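Local coordinates for protein CTD kinase subunit gamma (Schizosaccharomyces pombe, PDB 5CE7) that probably acts within the CTDK complex, helping to activate the kinase that hyperphosphorylates the C-terminal heptapeptide repeats of RNA polymerase II, at residues A[2-5]-A[6-10]; A[40-43]-A[44-47]. All blocks are in the same frame, centred on the assembly; numbering follows the deposited sequence.

Overall arrangement
Both contacts are local, i to i+3/i+4 arrangements within single helices of the all-helical, noncanonical CTD-interacting domain at the N-terminal end of Ctk3, whose helices wind into a right-handed superhelix. Contact 1 opens helix 3-14, about 19 Å from the chain's centre; contact 2 lies on helix 38-51, about 10 Å from it, on the same side. Their centres are about 11 Å apart and the helices touch directly. A salt bridge joins R7 NH1 to D40 OD2 at 2.6 Å. Deeper in, the F10 ring meets helix 38-51, with F10 CD2 3.6 Å from C44 CB. The salt bridge thus sits beside an apolar seam, and contact 2 continues inward toward helices 80-86 and 88-95.

Contact 1. Residues A[2-5]-A[6-10]; sequences DPFE and GRMTF
F4 and M8, one helical turn apart, lie side by side and point the same way; F4 CZ comes to 3.6 Å from M8 CE, an apolar touch made by the selenomethionine methyl because its chain bends at chi2 and chi3. R7 makes the other side-chain approach. With chi3 at -62° its chain folds back over the first turn, and one guanidinium face lies over P3 O and F4 CA. R7 NH2 lies at the edge of the F4 ring, near its plane and 3.8 Å from F4 CD1, so it does not sit over the pi face; the two planes are 76° apart.

Among the polar interactions, R7 NH1 is engaged by D40 of helix 38-51 in a salt bridge; a leucine in place of R7 would probably leave the D40 carboxylate without its cationic mate and remove the planar cover over P3 O and F4 CA. E5 O accepts from T9 N at 3.0 Å, and T9 OG1 lies equally close to E5 O. One water bridges the two side chains, donating to E5 OE1 at 2.9 Å and lying 2.6 Å from T9 OG1.

Backbone bonds from G6, R7 and M8 to D2, P3 and F4 build the turn. Ahead of it, D2 OD1 accepts from E5 N at 3.1 Å, nearly straight at 174°: an aspartate N-cap, here starting the domain's first helix.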
loop_
_atom_site.group_PDB
_atom_site.type_symbol
_atom_site.label_atom_id
_atom_site.label_comp_id
_atom_site.label_asym_id
_atom_site.label_seq_id
_atom_site.Cartn_x
_atom_site.Cartn_y
_atom_site.Cartn_z
ATOM N N ASP A 2 -14.997 8.347 -16.567
ATOM C CA ASP A 2 -14.688 9.574 -15.833
ATOM C C ASP A 2 -14.165 9.307 -14.412
ATOM O O ASP A 2 -14.312 8.197 -13.889
ATOM C CB ASP A 2 -15.853 10.593 -15.871
ATOM C CG ASP A 2 -17.155 10.070 -15.261
ATOM O OD1 ASP A 2 -17.128 9.328 -14.255
ATOM O OD2 ASP A 2 -18.229 10.450 -15.785
ATOM N N PRO A 3 -13.520 10.314 -13.802
ATOM C CA PRO A 3 -12.977 10.111 -12.454
ATOM C C PRO A 3 -13.977 9.557 -11.430
ATOM O O PRO A 3 -13.587 8.701 -10.639
ATOM C CB PRO A 3 -12.493 11.510 -12.070
ATOM C CG PRO A 3 -12.016 12.076 -13.389
ATOM C CD PRO A 3 -13.009 11.555 -14.425
ATOM N N PHE A 4 -15.227 10.017 -11.440
ATOM C CA PHE A 4 -16.207 9.538 -10.457
ATOM C C PHE A 4 -16.485 8.039 -10.533
ATOM O O PHE A 4 -16.471 7.346 -9.506
ATOM C CB PHE A 4 -17.541 10.300 -10.542
ATOM C CG PHE A 4 -18.561 9.830 -9.538
ATOM C CD1 PHE A 4 -18.496 10.246 -8.217
ATOM C CD2 PHE A 4 -19.553 8.927 -9.905
ATOM C CE1 PHE A 4 -19.428 9.805 -7.286
ATOM C CE2 PHE A 4 -20.484 8.477 -8.975
ATOM C CZ PHE A 4 -20.411 8.910 -7.667
ATOM N N GLU A 5 -16.777 7.549 -11.736
ATOM C CA GLU A 5 -16.974 6.116 -11.942
ATOM C C GLU A 5 -15.714 5.327 -11.558
ATOM O O GLU A 5 -15.795 4.235 -10.981
ATOM C CB GLU A 5 -17.355 5.806 -13.396
ATOM C CG GLU A 5 -17.717 4.324 -13.586
ATOM C CD GLU A 5 -18.041 3.931 -15.027
ATOM O OE1 GLU A 5 -18.192 2.716 -15.288
ATOM O OE2 GLU A 5 -18.142 4.821 -15.896
ATOM N N GLY A 6 -14.555 5.887 -11.877
ATOM C CA GLY A 6 -13.288 5.284 -11.501
ATOM C C GLY A 6 -13.170 5.069 -9.998
ATOM O O GLY A 6 -12.836 3.973 -9.540
ATOM N N ARG A 7 -13.435 6.123 -9.228
ATOM C CA ARG A 7 -13.378 6.059 -7.774
ATOM C C ARG A 7 -14.408 5.068 -7.225
ATOM O O ARG A 7 -14.091 4.259 -6.361
ATOM C CB ARG A 7 -13.609 7.452 -7.150
ATOM C CG ARG A 7 -12.490 8.463 -7.422
ATOM C CD ARG A 7 -12.627 9.735 -6.577
ATOM N NE ARG A 7 -13.858 10.473 -6.850
ATOM C CZ ARG A 7 -13.988 11.396 -7.799
ATOM N NH1 ARG A 7 -12.952 11.731 -8.552
ATOM N NH2 ARG A 7 -15.154 12.005 -7.979
HETATM N N MSE A 8 -15.642 5.144 -7.719
HETATM C CA MSE A 8 -16.723 4.273 -7.240
HETATM C C MSE A 8 -16.397 2.785 -7.432
HETATM O O MSE A 8 -16.501 1.976 -6.496
HETATM C CB MSE A 8 -18.044 4.596 -7.956
HETATM C CG MSE A 8 -19.218 3.776 -7.414
HETATM SE SE MSE A 8 -19.533 4.129 -5.509
HETATM C CE MSE A 8 -20.207 5.933 -5.725
ATOM N N THR A 9 -16.018 2.436 -8.652
ATOM C CA THR A 9 -15.629 1.072 -8.980
ATOM C C THR A 9 -14.402 0.618 -8.188
ATOM O O THR A 9 -14.377 -0.493 -7.638
ATOM C CB THR A 9 -15.372 0.920 -10.489
ATOM O OG1 THR A 9 -16.549 1.309 -11.205
ATOM C CG2 THR A 9 -15.040 -0.537 -10.839
ATOM N N PHE A 10 -13.382 1.471 -8.122
ATOM C CA PHE A 10 -12.160 1.117 -7.399
ATOM C C PHE A 10 -12.434 0.868 -5.915
ATOM O O PHE A 10 -11.925 -0.095 -5.337
ATOM C CB PHE A 10 -11.071 2.180 -7.605
ATOM C CG PHE A 10 -9.718 1.797 -7.063
ATOM C CD1 PHE A 10 -9.054 0.661 -7.533
ATOM C CD2 PHE A 10 -9.086 2.590 -6.108
ATOM C CE1 PHE A 10 -7.795 0.319 -7.048
ATOM C CE2 PHE A 10 -7.825 2.248 -5.619
ATOM C CZ PHE A 10 -7.181 1.119 -6.088
HETATM O O HOH W 1 -16.951 0.661 -13.662
#

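Contact 2. Residues A[40-43]-A[44-47]; sequences DLYS and CIWE
L41 and C44 meet at the inner flank of the helix, L41 CD1 4.4 Å from C44 SG, a loose apolar contact beside F10 of helix 3-14. On a neighbouring flank, the Y42 ring and I45 cross at about a right angle; I45 CD1 approaches Y42 CD1 obliquely at 4.2 Å, while I45 also packs on I60 and F63 of helix 54-73.

Farther out, Y42 and W46 run side by side. With CG anti to the backbone N (chi1 -174°), the Y42 ring projects outward from the helix and leans toward the following turn, and the W46 pyrrole edge is directed at its face. The centroids lie 5.0 Å apart and the planes at 72°, an offset edge-to-face pair in which W46 CD1 comes to 3.7 Å from Y42 CE2.

At the polar edge, W46 NE1 donates to Y42 OH at 3.1 Å with an angle of 158°, the oxygen lying close to the indole plane. Y42 OH also bonds D87 OD2. The chemistry is consistent with a chain of hydrogen bonds linking indole, phenol and carboxylate, which is likely to fix the polar ends of both aromatic side chains and restrict turning of the rings.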
loop_
_atom_site.group_PDB
_atom_site.type_symbol
_atom_site.label_atom_id
_atom_site.label_comp_id
_atom_site.label_asym_id
_atom_site.label_seq_id
_atom_site.Cartn_x
_atom_site.Cartn_y
_atom_site.Cartn_z
ATOM N N ASP A 40 -6.765 10.249 -8.177
ATOM C CA ASP A 40 -8.062 9.933 -7.577
ATOM C C ASP A 40 -7.976 8.587 -6.861
ATOM O O ASP A 40 -8.429 8.436 -5.725
ATOM C CB ASP A 40 -9.148 9.822 -8.652
ATOM C CG ASP A 40 -9.438 11.142 -9.340
ATOM O OD1 ASP A 40 -8.687 11.500 -10.276
ATOM O OD2 ASP A 40 -10.433 11.804 -8.962
ATOM N N LEU A 41 -7.430 7.609 -7.574
ATOM C CA LEU A 41 -7.364 6.239 -7.091
ATOM C C LEU A 41 -6.421 6.110 -5.903
ATOM O O LEU A 41 -6.733 5.395 -4.955
ATOM C CB LEU A 41 -6.970 5.289 -8.221
ATOM C CG LEU A 41 -8.130 4.637 -8.997
ATOM C CD1 LEU A 41 -9.425 5.442 -8.982
ATOM C CD2 LEU A 41 -7.750 4.174 -10.397
ATOM N N TYR A 42 -5.278 6.797 -5.951
ATOM C CA TYR A 42 -4.357 6.797 -4.821
ATOM C C TYR A 42 -5.034 7.387 -3.571
ATOM O O TYR A 42 -4.790 6.944 -2.441
ATOM C CB TYR A 42 -3.063 7.550 -5.166
ATOM C CG TYR A 42 -2.015 7.461 -4.087
ATOM C CD1 TYR A 42 -1.391 6.247 -3.797
ATOM C CD2 TYR A 42 -1.662 8.579 -3.334
ATOM C CE1 TYR A 42 -0.440 6.154 -2.791
ATOM C CE2 TYR A 42 -0.708 8.492 -2.332
ATOM C CZ TYR A 42 -0.106 7.279 -2.072
ATOM O OH TYR A 42 0.828 7.192 -1.077
ATOM N N SER A 43 -5.903 8.377 -3.768
ATOM C CA SER A 43 -6.638 8.951 -2.655
ATOM C C SER A 43 -7.685 7.983 -2.125
ATOM O O SER A 43 -8.032 8.021 -0.945
ATOM C CB SER A 43 -7.292 10.290 -3.039
ATOM O OG SER A 43 -6.314 11.299 -3.153
ATOM N N CYS A 44 -8.196 7.120 -2.996
ATOM C CA CYS A 44 -9.124 6.074 -2.558
ATOM C C CYS A 44 -8.417 5.121 -1.586
ATOM O O CYS A 44 -9.010 4.666 -0.604
ATOM C CB CYS A 44 -9.640 5.270 -3.754
ATOM S SG CYS A 44 -10.763 6.138 -4.891
ATOM N N ILE A 45 -7.157 4.813 -1.882
ATOM C CA ILE A 45 -6.343 3.942 -1.024
ATOM C C ILE A 45 -6.192 4.547 0.367
ATOM O O ILE A 45 -6.447 3.878 1.373
ATOM C CB ILE A 45 -4.939 3.657 -1.634
ATOM C CG1 ILE A 45 -5.079 2.931 -2.983
ATOM C CG2 ILE A 45 -4.092 2.829 -0.641
ATOM C CD1 ILE A 45 -3.769 2.793 -3.773
ATOM N N TRP A 46 -5.813 5.822 0.430
ATOM C CA TRP A 46 -5.702 6.512 1.725
ATOM C C TRP A 46 -7.038 6.712 2.448
ATOM O O TRP A 46 -7.087 6.693 3.683
ATOM C CB TRP A 46 -4.926 7.832 1.598
ATOM C CG TRP A 46 -3.445 7.587 1.701
ATOM C CD1 TRP A 46 -2.558 7.471 0.677
ATOM C CD2 TRP A 46 -2.701 7.360 2.909
ATOM N NE1 TRP A 46 -1.297 7.195 1.170
ATOM C CE2 TRP A 46 -1.360 7.133 2.535
ATOM C CE3 TRP A 46 -3.044 7.332 4.263
ATOM C CZ2 TRP A 46 -0.351 6.885 3.482
ATOM C CZ3 TRP A 46 -2.038 7.080 5.202
ATOM C CH2 TRP A 46 -0.708 6.866 4.803
ATOM N N GLU A 47 -8.114 6.897 1.688
ATOM C CA GLU A 47 -9.448 6.978 2.285
ATOM C C GLU A 47 -9.779 5.681 3.033
ATOM O O GLU A 47 -10.348 5.702 4.129
ATOM C CB GLU A 47 -10.503 7.232 1.204
ATOM C CG GLU A 47 -11.919 7.424 1.736
ATOM C CD GLU A 47 -12.938 7.660 0.616
ATOM O OE1 GLU A 47 -12.556 7.516 -0.559
ATOM O OE2 GLU A 47 -14.113 7.972 0.924
#